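PDB 6UI5: 2-polyprenyl-6-methoxyphenol hydroxylase-like FAD-dependent oxidoreductase from Streptomyces sp. NRRL 11266, which belongs to the FAD-dependent aromatic-ring hydroxylase family and binds flavin-adenine dinucleotide in a Rossmann-type domain. Local coordinates for residues Q37-L51 against E90-K102. Numbering follows the deposited sequence.
Sequences QRAEAPAMAINAGTL and EPTHMVLQSRLEK. With FAD (flavin-adenine dinucleotide), chain C.
I46 lays CG1 against V95 CB at 3.7 Å, and its CD1 reaches on to CD2 of L100 in the first turn of helix 97-110. Beside this centre the bent chain of M94 brings CE back to A45 CB (3.5 Å), while L51 CD1 meets the H93 ring obliquely near ND1. I46 and H93 form a single antiparallel hydrogen-bonded pair, the N of each donating to the O of the other. Further along, Q97 is gripped twice by A43: its backbone N donates to A43 O (2.8 Å), and its OE1 accepts from A43 N (2.9 Å) in the carbonyl plane. With CG anti to the backbone N (chi1 -169°) and the chain extended, Q97 passes over A41 CB, so that its NE2 can donate to E101 OE1. E101 OE1 also takes R38 NH2 on its syn lone pair (3.2 Å), in a salt bridge. R38 NH2 also donates to FAD O1A at a short 2.5 Å; the carboxylate therefore probably steadies the arginine at the cofactor phosphate. At the outer edge Q37 NE2 donates to S98 O (2.9 Å), which also accepts from K102 N. P42 and A43 pack against the flavin, making the contact one wall of the FAD pocket. R38 and E101 touch P12 at the start of helix 12-22, P42 leans on W260 of strand 257-271, and T92 and M94 rest on F70 of strand 69-75.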
ATOM      1  N   GLN A  37      25.521 -26.956 -20.253  1.00 84.44           N
ATOM      2  CA  GLN A  37      24.980 -25.811 -19.528  1.00 82.68           C
ATOM      3  C   GLN A  37      24.324 -24.853 -20.503  1.00 72.19           C
ATOM      4  O   GLN A  37      24.880 -24.558 -21.557  1.00 68.21           O
ATOM      5  CB  GLN A  37      26.077 -25.069 -18.764  1.00 83.26           C
ATOM      6  CG  GLN A  37      25.637 -23.675 -18.303  1.00 83.73           C
ATOM      7  CD  GLN A  37      26.770 -22.838 -17.692  1.00 83.66           C
ATOM      8  OE1 GLN A  37      27.942 -23.237 -17.701  1.00 83.67           O
ATOM      9  NE2 GLN A  37      26.419 -21.660 -17.178  1.00 76.22           N
ATOM     10  N   ARG A  38      23.136 -24.377 -20.151  1.00 76.37           N
ATOM     11  CA  ARG A  38      22.383 -23.582 -21.106  1.00 73.36           C
ATOM     12  C   ARG A  38      23.034 -22.224 -21.317  1.00 66.79           C
ATOM     13  O   ARG A  38      23.905 -21.783 -20.567  1.00 77.08           O
ATOM     14  CB  ARG A  38      20.934 -23.386 -20.657  1.00 77.29           C
ATOM     15  CG  ARG A  38      20.768 -22.642 -19.345  1.00 71.96           C
ATOM     16  CD  ARG A  38      19.332 -22.790 -18.852  1.00 72.73           C
ATOM     17  NE  ARG A  38      19.119 -22.108 -17.579  1.00 68.71           N
ATOM     18  CZ  ARG A  38      17.984 -22.130 -16.878  1.00 70.26           C
ATOM     19  NH1 ARG A  38      16.935 -22.818 -17.302  1.00 63.26           N
ATOM     20  NH2 ARG A  38      17.902 -21.461 -15.727  1.00 74.20           N
ATOM     21  N   ALA A  39      22.604 -21.575 -22.386  1.00 68.51           N
ATOM     22  CA  ALA A  39      22.988 -20.216 -22.714  1.00 63.84           C
ATOM     23  C   ALA A  39      21.841 -19.254 -22.497  1.00 59.71           C
ATOM     24  O   ALA A  39      22.076 -18.046 -22.405  1.00 72.38           O
ATOM     25  CB  ALA A  39      23.469 -20.132 -24.185  1.00 57.88           C
ATOM     26  N   GLU A  40      20.611 -19.767 -22.413  1.00 57.85           N
ATOM     27  CA  GLU A  40      19.417 -18.953 -22.178  1.00 70.48           C
ATOM     28  C   GLU A  40      19.270 -18.654 -20.681  1.00 78.92           C
ATOM     29  O   GLU A  40      18.327 -19.077 -20.013  1.00 89.31           O
ATOM     30  CB  GLU A  40      18.183 -19.662 -22.727  1.00 75.75           C
ATOM     31  CG  GLU A  40      18.314 -20.187 -24.168  1.00 92.21           C
ATOM     32  CD  GLU A  40      19.156 -21.450 -24.273  1.00 97.74           C
ATOM     33  OE1 GLU A  40      20.262 -21.371 -24.847  1.00 96.66           O
ATOM     34  OE2 GLU A  40      18.726 -22.509 -23.762  1.00100.32           O
ATOM     35  N   ALA A  41      20.250 -17.923 -20.152  1.00 71.72           N
ATOM     36  CA  ALA A  41      20.281 -17.522 -18.749  1.00 70.08           C
ATOM     37  C   ALA A  41      20.296 -15.999 -18.723  1.00 62.90           C
ATOM     38  O   ALA A  41      21.371 -15.375 -18.667  1.00 64.64           O
ATOM     39  CB  ALA A  41      21.494 -18.117 -18.034  1.00 74.36           C
ATOM     40  N   PRO A  42      19.123 -15.360 -18.726  1.00 63.74           N
ATOM     41  CA  PRO A  42      19.071 -13.903 -18.960  1.00 71.48           C
ATOM     42  C   PRO A  42      19.515 -13.036 -17.789  1.00 71.20           C
ATOM     43  O   PRO A  42      19.945 -11.899 -18.031  1.00 74.17           O
ATOM     44  CB  PRO A  42      17.585 -13.666 -19.255  1.00 73.81           C
ATOM     45  CG  PRO A  42      16.900 -14.689 -18.404  1.00 69.88           C
ATOM     46  CD  PRO A  42      17.781 -15.937 -18.539  1.00 70.39           C
ATOM     47  N   ALA A  43      19.379 -13.504 -16.541  1.00 66.01           N
ATOM     48  CA  ALA A  43      19.545 -12.633 -15.378  1.00 68.33           C
ATOM     49  C   ALA A  43      20.912 -11.959 -15.366  1.00 74.57           C
ATOM     50  O   ALA A  43      21.947 -12.604 -15.568  1.00 69.18           O
ATOM     51  CB  ALA A  43      19.365 -13.420 -14.076  1.00 51.87           C
ATOM     52  N   MET A  44      20.910 -10.654 -15.096  1.00 69.54           N
ATOM     53  CA  MET A  44      22.138  -9.882 -15.019  1.00 73.74           C
ATOM     54  C   MET A  44      22.493  -9.448 -13.604  1.00 69.64           C
ATOM     55  O   MET A  44      23.494  -8.751 -13.417  1.00 77.55           O
ATOM     56  CB  MET A  44      22.038  -8.648 -15.913  1.00 78.17           C
ATOM     57  CG  MET A  44      21.834  -8.972 -17.382  1.00 90.27           C
ATOM     58  SD  MET A  44      22.222  -7.537 -18.409  1.00100.91           S
ATOM     59  CE  MET A  44      21.513  -6.230 -17.385  1.00101.78           C
ATOM     60  N   ALA A  45      21.723  -9.852 -12.601  1.00 65.04           N
ATOM     61  CA  ALA A  45      21.832  -9.247 -11.284  1.00 66.88           C
ATOM     62  C   ALA A  45      21.651 -10.304 -10.209  1.00 69.66           C
ATOM     63  O   ALA A  45      21.010 -11.339 -10.404  1.00 73.13           O
ATOM     64  CB  ALA A  45      20.794  -8.132 -11.076  1.00 59.91           C
ATOM     65  N   ILE A  46      22.221 -10.002  -9.056  1.00 67.94           N
ATOM     66  CA  ILE A  46      22.163 -10.837  -7.866  1.00 60.11           C
ATOM     67  C   ILE A  46      21.975  -9.870  -6.717  1.00 52.32           C
ATOM     68  O   ILE A  46      22.768  -8.927  -6.578  1.00 53.29           O
ATOM     69  CB  ILE A  46      23.452 -11.649  -7.682  1.00 58.98           C
ATOM     70  CG1 ILE A  46      23.608 -12.660  -8.811  1.00 69.37           C
ATOM     71  CG2 ILE A  46      23.489 -12.300  -6.329  1.00 68.53           C
ATOM     72  CD1 ILE A  46      23.018 -13.993  -8.514  1.00 75.67           C
ATOM     73  N   ASN A  47      20.917 -10.056  -5.927  1.00 46.81           N
ATOM     74  CA  ASN A  47      20.645  -9.096  -4.854  1.00 48.36           C
ATOM     75  C   ASN A  47      21.361  -9.486  -3.555  1.00 50.88           C
ATOM     76  O   ASN A  47      22.037 -10.521  -3.467  1.00 48.13           O
ATOM     77  CB  ASN A  47      19.143  -8.946  -4.625  1.00 48.47           C
ATOM     78  CG  ASN A  47      18.487 -10.219  -4.122  1.00 44.41           C
ATOM     79  OD1 ASN A  47      19.138 -11.119  -3.547  1.00 39.55           O
ATOM     80  ND2 ASN A  47      17.177 -10.304  -4.330  1.00 49.94           N
ATOM     81  N   ALA A  48      21.184  -8.655  -2.513  1.00 51.91           N
ATOM     82  CA  ALA A  48      21.972  -8.826  -1.286  1.00 45.60           C
ATOM     83  C   ALA A  48      21.643 -10.130  -0.561  1.00 47.66           C
ATOM     84  O   ALA A  48      22.538 -10.785  -0.018  1.00 46.79           O
ATOM     85  CB  ALA A  48      21.764  -7.643  -0.359  1.00 41.42           C
ATOM     86  N   GLY A  49      20.372 -10.534  -0.551  1.00 41.11           N
ATOM     87  CA  GLY A  49      20.021 -11.779   0.118  1.00 37.82           C
ATOM     88  C   GLY A  49      20.593 -13.001  -0.578  1.00 51.04           C
ATOM     89  O   GLY A  49      20.990 -13.977   0.077  1.00 39.06           O
ATOM     90  N   THR A  50      20.631 -12.969  -1.925  1.00 51.48           N
ATOM     91  CA  THR A  50      21.219 -14.060  -2.686  1.00 46.58           C
ATOM     92  C   THR A  50      22.719 -14.101  -2.482  1.00 44.01           C
ATOM     93  O   THR A  50      23.309 -15.183  -2.370  1.00 54.48           O
ATOM     94  CB  THR A  50      20.890 -13.898  -4.169  1.00 52.95           C
ATOM     95  OG1 THR A  50      19.472 -13.928  -4.344  1.00 57.82           O
ATOM     96  CG2 THR A  50      21.544 -15.002  -4.976  1.00 41.44           C
ATOM     97  N   LEU A  51      23.353 -12.932  -2.422  1.00 41.94           N
ATOM     98  CA  LEU A  51      24.780 -12.895  -2.115  1.00 51.08           C
ATOM     99  C   LEU A  51      25.093 -13.546  -0.763  1.00 54.08           C
ATOM    100  O   LEU A  51      25.996 -14.386  -0.687  1.00 53.79           O
ATOM    101  CB  LEU A  51      25.292 -11.461  -2.181  1.00 50.63           C
ATOM    102  CG  LEU A  51      25.543 -11.034  -3.633  1.00 56.15           C
ATOM    103  CD1 LEU A  51      25.634  -9.498  -3.798  1.00 57.34           C
ATOM    104  CD2 LEU A  51      26.783 -11.730  -4.148  1.00 50.06           C
ATOM    105  N   GLU A  90      24.858  -5.466   1.476  1.00 71.86           N
ATOM    106  CA  GLU A  90      25.544  -5.325   0.204  1.00 69.39           C
ATOM    107  C   GLU A  90      24.673  -4.621  -0.824  1.00 61.35           C
ATOM    108  O   GLU A  90      23.449  -4.778  -0.827  1.00 60.76           O
ATOM    109  CB  GLU A  90      25.931  -6.694  -0.365  1.00 78.47           C
ATOM    110  CG  GLU A  90      27.083  -7.359   0.291  1.00 92.37           C
ATOM    111  CD  GLU A  90      27.298  -8.752  -0.262  1.00100.93           C
ATOM    112  OE1 GLU A  90      26.546  -9.665   0.148  1.00104.23           O
ATOM    113  OE2 GLU A  90      28.203  -8.925  -1.110  1.00103.38           O
ATOM    114  N   PRO A  91      25.282  -3.864  -1.727  1.00 58.33           N
ATOM    115  CA  PRO A  91      24.585  -3.487  -2.961  1.00 58.30           C
ATOM    116  C   PRO A  91      24.325  -4.711  -3.820  1.00 57.22           C
ATOM    117  O   PRO A  91      25.048  -5.708  -3.747  1.00 56.64           O
ATOM    118  CB  PRO A  91      25.575  -2.541  -3.645  1.00 65.89           C
ATOM    119  CG  PRO A  91      26.945  -3.032  -3.151  1.00 61.76           C
ATOM    120  CD  PRO A  91      26.692  -3.426  -1.716  1.00 57.32           C
ATOM    121  N   THR A  92      23.285  -4.627  -4.652  1.00 60.55           N
ATOM    122  CA  THR A  92      23.130  -5.600  -5.733  1.00 50.44           C
ATOM    123  C   THR A  92      24.354  -5.574  -6.634  1.00 51.09           C
ATOM    124  O   THR A  92      24.812  -4.503  -7.043  1.00 58.17           O
ATOM    125  CB  THR A  92      21.878  -5.305  -6.552  1.00 46.61           C
ATOM    126  OG1 THR A  92      20.724  -5.736  -5.835  1.00 49.31           O
ATOM    127  CG2 THR A  92      21.905  -6.053  -7.850  1.00 46.11           C
ATOM    128  N   HIS A  93      24.896  -6.756  -6.922  1.00 50.38           N
ATOM    129  CA  HIS A  93      26.020  -6.884  -7.837  1.00 61.28           C
ATOM    130  C   HIS A  93      25.559  -7.414  -9.199  1.00 60.17           C
ATOM    131  O   HIS A  93      24.644  -8.240  -9.290  1.00 53.33           O
ATOM    132  CB  HIS A  93      27.094  -7.802  -7.255  1.00 58.62           C
ATOM    133  CG  HIS A  93      27.936  -7.164  -6.193  1.00 65.99           C
ATOM    134  ND1 HIS A  93      27.420  -6.737  -4.989  1.00 67.34           N
ATOM    135  CD2 HIS A  93      29.268  -6.920  -6.141  1.00 67.29           C
ATOM    136  CE1 HIS A  93      28.395  -6.241  -4.247  1.00 69.65           C
ATOM    137  NE2 HIS A  93      29.526  -6.338  -4.925  1.00 70.83           N
ATOM    138  N   MET A  94      26.206  -6.943 -10.265  1.00 73.37           N
ATOM    139  CA  MET A  94      25.781  -7.270 -11.629  1.00 69.93           C
ATOM    140  C   MET A  94      26.525  -8.524 -12.072  1.00 64.39           C
ATOM    141  O   MET A  94      27.556  -8.481 -12.740  1.00 74.37           O
ATOM    142  CB  MET A  94      26.028  -6.089 -12.553  1.00 75.66           C
ATOM    143  CG  MET A  94      25.293  -4.819 -12.109  1.00 86.09           C
ATOM    144  SD  MET A  94      23.561  -4.651 -12.589  1.00100.43           S
ATOM    145  CE  MET A  94      22.711  -5.201 -11.127  1.00101.92           C
ATOM    146  N   VAL A  95      25.993  -9.665 -11.649  1.00 58.08           N
ATOM    147  CA  VAL A  95      26.556 -10.969 -11.950  1.00 56.73           C
ATOM    148  C   VAL A  95      25.655 -11.624 -12.979  1.00 66.97           C
ATOM    149  O   VAL A  95      24.428 -11.527 -12.898  1.00 76.29           O
ATOM    150  CB  VAL A  95      26.689 -11.863 -10.705  1.00 53.14           C
ATOM    151  CG1 VAL A  95      27.434 -13.128 -11.072  1.00 60.61           C
ATOM    152  CG2 VAL A  95      27.411 -11.117  -9.572  1.00 55.34           C
ATOM    153  N   LEU A  96      26.260 -12.272 -13.954  1.00 66.72           N
ATOM    154  CA  LEU A  96      25.505 -12.836 -15.049  1.00 69.13           C
ATOM    155  C   LEU A  96      25.082 -14.246 -14.675  1.00 64.62           C
ATOM    156  O   LEU A  96      25.903 -15.041 -14.201  1.00 62.01           O
ATOM    157  CB  LEU A  96      26.335 -12.817 -16.330  1.00 84.35           C
ATOM    158  CG  LEU A  96      26.885 -11.406 -16.623  1.00103.28           C
ATOM    159  CD1 LEU A  96      28.218 -11.063 -15.887  1.00114.10           C
ATOM    160  CD2 LEU A  96      26.988 -11.108 -18.123  1.00100.98           C
ATOM    161  N   GLN A  97      23.791 -14.531 -14.840  1.00 55.53           N
ATOM    162  CA  GLN A  97      23.234 -15.838 -14.521  1.00 53.19           C
ATOM    163  C   GLN A  97      24.110 -16.994 -14.996  1.00 55.84           C
ATOM    164  O   GLN A  97      24.349 -17.933 -14.234  1.00 65.22           O
ATOM    165  CB  GLN A  97      21.829 -15.966 -15.104  1.00 55.66           C
ATOM    166  CG  GLN A  97      21.072 -17.179 -14.590  1.00 55.77           C
ATOM    167  CD  GLN A  97      19.644 -17.224 -15.076  1.00 61.68           C
ATOM    168  OE1 GLN A  97      19.081 -16.201 -15.483  1.00 63.02           O
ATOM    169  NE2 GLN A  97      19.053 -18.425 -15.068  1.00 54.99           N
ATOM    170  N   SER A  98      24.618 -16.947 -16.230  1.00 50.31           N
ATOM    171  CA  SER A  98      25.399 -18.087 -16.682  1.00 56.99           C
ATOM    172  C   SER A  98      26.695 -18.209 -15.896  1.00 47.80           C
ATOM    173  O   SER A  98      27.201 -19.328 -15.710  1.00 51.97           O
ATOM    174  CB  SER A  98      25.686 -17.992 -18.185  1.00 69.48           C
ATOM    175  OG  SER A  98      26.555 -16.912 -18.474  1.00 73.29           O
ATOM    176  N   ARG A  99      27.265 -17.080 -15.451  1.00 55.33           N
ATOM    177  CA  ARG A  99      28.464 -17.144 -14.610  1.00 58.36           C
ATOM    178  C   ARG A  99      28.153 -17.790 -13.264  1.00 55.01           C
ATOM    179  O   ARG A  99      28.949 -18.592 -12.751  1.00 55.37           O
ATOM    180  CB  ARG A  99      29.067 -15.751 -14.415  1.00 69.05           C
ATOM    181  CG  ARG A  99      29.837 -15.224 -15.632  1.00 86.44           C
ATOM    182  CD  ARG A  99      30.373 -13.799 -15.438  1.00 99.34           C
ATOM    183  NE  ARG A  99      31.711 -13.766 -14.845  1.00109.33           N
ATOM    184  CZ  ARG A  99      32.007 -13.248 -13.650  1.00102.78           C
ATOM    185  NH1 ARG A  99      31.062 -12.700 -12.890  1.00 88.08           N
ATOM    186  NH2 ARG A  99      33.260 -13.269 -13.216  1.00103.61           N
ATOM    187  N   LEU A 100      26.984 -17.479 -12.695  1.00 50.79           N
ATOM    188  CA  LEU A 100      26.555 -18.130 -11.463  1.00 53.05           C
ATOM    189  C   LEU A 100      26.343 -19.623 -11.661  1.00 65.01           C
ATOM    190  O   LEU A 100      26.786 -20.439 -10.839  1.00 73.62           O
ATOM    191  CB  LEU A 100      25.275 -17.494 -10.961  1.00 51.64           C
ATOM    192  CG  LEU A 100      24.566 -18.347  -9.921  1.00 44.74           C
ATOM    193  CD1 LEU A 100      25.315 -18.242  -8.614  1.00 59.31           C
ATOM    194  CD2 LEU A 100      23.150 -17.862  -9.775  1.00 39.01           C
ATOM    195  N   GLU A 101      25.635 -19.998 -12.733  1.00 56.70           N
ATOM    196  CA  GLU A 101      25.343 -21.406 -12.954  1.00 66.70           C
ATOM    197  C   GLU A 101      26.623 -22.183 -13.181  1.00 67.79           C
ATOM    198  O   GLU A 101      26.739 -23.335 -12.747  1.00 67.25           O
ATOM    199  CB  GLU A 101      24.377 -21.584 -14.136  1.00 68.43           C
ATOM    200  CG  GLU A 101      23.123 -20.723 -14.015  1.00 75.19           C
ATOM    201  CD  GLU A 101      21.946 -21.179 -14.902  1.00 88.75           C
ATOM    202  OE1 GLU A 101      20.812 -20.753 -14.591  1.00 73.18           O
ATOM    203  OE2 GLU A 101      22.144 -21.937 -15.896  1.00 95.42           O
ATOM    204  N   LYS A 102      27.602 -21.555 -13.827  1.00 69.33           N
ATOM    205  CA  LYS A 102      28.873 -22.227 -14.048  1.00 66.30           C
ATOM    206  C   LYS A 102      29.545 -22.563 -12.719  1.00 64.42           C
ATOM    207  O   LYS A 102      29.993 -23.697 -12.514  1.00 58.35           O
ATOM    208  CB  LYS A 102      29.758 -21.361 -14.938  1.00 64.56           C
ATOM    209  CG  LYS A 102      31.161 -21.880 -15.148  1.00 61.43           C
ATOM    210  CD  LYS A 102      31.191 -22.989 -16.138  1.00 61.34           C
ATOM    211  CE  LYS A 102      32.604 -23.512 -16.302  1.00 75.87           C
ATOM    212  NZ  LYS A 102      33.127 -24.142 -15.069  1.00 84.40           N
TER
HETATM  213  PA  FAD C 601      14.646 -22.832 -14.451  1.00 59.68           P
HETATM  214  O1A FAD C 601      15.654 -21.710 -14.566  1.00 55.11           O
HETATM  215  O2A FAD C 601      13.511 -22.560 -15.424  1.00 57.52           O
HETATM  216  O5B FAD C 601      15.379 -24.311 -14.602  1.00 62.68           O
HETATM  217  C5B FAD C 601      14.589 -25.485 -14.710  1.00 71.08           C
HETATM  218  C4B FAD C 601      15.443 -26.588 -15.415  1.00 77.94           C
HETATM  219  O4B FAD C 601      14.858 -27.761 -15.432  1.00 73.70           O
HETATM  220  C3B FAD C 601      15.648 -26.222 -16.904  1.00 83.55           C
HETATM  221  O3B FAD C 601      16.928 -26.528 -17.250  1.00 79.98           O
HETATM  222  C2B FAD C 601      14.651 -27.129 -17.652  1.00 80.76           C
HETATM  223  O2B FAD C 601      15.084 -27.208 -19.071  1.00 89.81           O
HETATM  224  C1B FAD C 601      14.806 -28.252 -17.006  1.00 75.56           C
HETATM  225  N9A FAD C 601      13.699 -29.188 -17.066  1.00 65.24           N
HETATM  226  C8A FAD C 601      12.382 -28.888 -17.120  1.00 57.26           C
HETATM  227  N7A FAD C 601      11.691 -30.048 -17.089  1.00 60.20           N
HETATM  228  C5A FAD C 601      12.586 -31.061 -16.993  1.00 67.77           C
HETATM  229  C6A FAD C 601      12.440 -32.441 -16.922  1.00 69.97           C
HETATM  230  N6A FAD C 601      11.374 -33.431 -16.921  1.00 77.11           N
HETATM  231  N1A FAD C 601      13.513 -33.233 -16.840  1.00 62.51           N
HETATM  232  C2A FAD C 601      14.752 -32.697 -16.813  1.00 61.82           C
HETATM  233  N3A FAD C 601      14.894 -31.341 -16.868  1.00 63.46           N
HETATM  234  C4A FAD C 601      13.820 -30.527 -16.961  1.00 61.36           C
HETATM  235  N1  FAD C 601      15.965 -13.769 -12.631  1.00127.45           N
HETATM  236  C2  FAD C 601      16.641 -12.665 -11.891  1.00130.83           C
HETATM  237  O2  FAD C 601      17.124 -12.838 -10.820  1.00127.15           O
HETATM  238  N3  FAD C 601      16.711 -11.316 -12.524  1.00133.20           N
HETATM  239  C4  FAD C 601      16.121 -11.112 -13.848  1.00128.31           C
HETATM  240  O4  FAD C 601      16.161 -10.053 -14.378  1.00133.82           O
HETATM  241  C4X FAD C 601      15.442 -12.252 -14.565  1.00114.62           C
HETATM  242  N5  FAD C 601      14.873 -11.983 -15.866  1.00108.58           N
HETATM  243  C5X FAD C 601      14.187 -13.081 -16.590  1.00112.73           C
HETATM  244  C6  FAD C 601      13.636 -12.808 -17.844  1.00109.90           C
HETATM  245  C7  FAD C 601      12.994 -13.818 -18.550  1.00113.14           C
HETATM  246  C7M FAD C 601      12.500 -13.231 -19.866  1.00115.16           C
HETATM  247  C8  FAD C 601      12.889 -15.117 -18.028  1.00117.89           C
HETATM  248  C8M FAD C 601      12.166 -16.167 -18.882  1.00117.06           C
HETATM  249  C9  FAD C 601      13.441 -15.395 -16.765  1.00121.32           C
HETATM  250  C9A FAD C 601      14.094 -14.379 -16.028  1.00117.47           C
HETATM  251  N10 FAD C 601      14.683 -14.657 -14.663  1.00103.20           N
HETATM  252  C10 FAD C 601      15.363 -13.572 -13.960  1.00114.38           C
HETATM  253  C1' FAD C 601      14.604 -16.027 -14.119  1.00 88.92           C
HETATM  254  C2' FAD C 601      13.939 -16.267 -12.752  1.00 86.31           C
HETATM  255  O2' FAD C 601      14.792 -15.983 -11.706  1.00 89.25           O
HETATM  256  C3' FAD C 601      13.631 -17.752 -12.572  1.00 88.27           C
HETATM  257  O3' FAD C 601      12.796 -17.857 -11.462  1.00 94.40           O
HETATM  258  C4' FAD C 601      14.846 -18.658 -12.285  1.00 81.21           C
HETATM  259  O4' FAD C 601      15.823 -18.647 -13.287  1.00 79.59           O
HETATM  260  C5' FAD C 601      14.240 -20.066 -12.240  1.00 71.08           C
HETATM  261  O5' FAD C 601      15.100 -20.966 -11.599  1.00 55.95           O
HETATM  262  P   FAD C 601      14.723 -22.573 -11.526  1.00 60.77           P
HETATM  263  O1P FAD C 601      16.001 -23.367 -11.395  1.00 48.53           O
HETATM  264  O2P FAD C 601      13.705 -22.927 -10.459  1.00 64.51           O
HETATM  265  O3P FAD C 601      13.948 -22.885 -12.952  1.00 77.94           O
HETATM  266  O   HOH W   1      22.330 -13.058 -12.734  1.00 46.32           O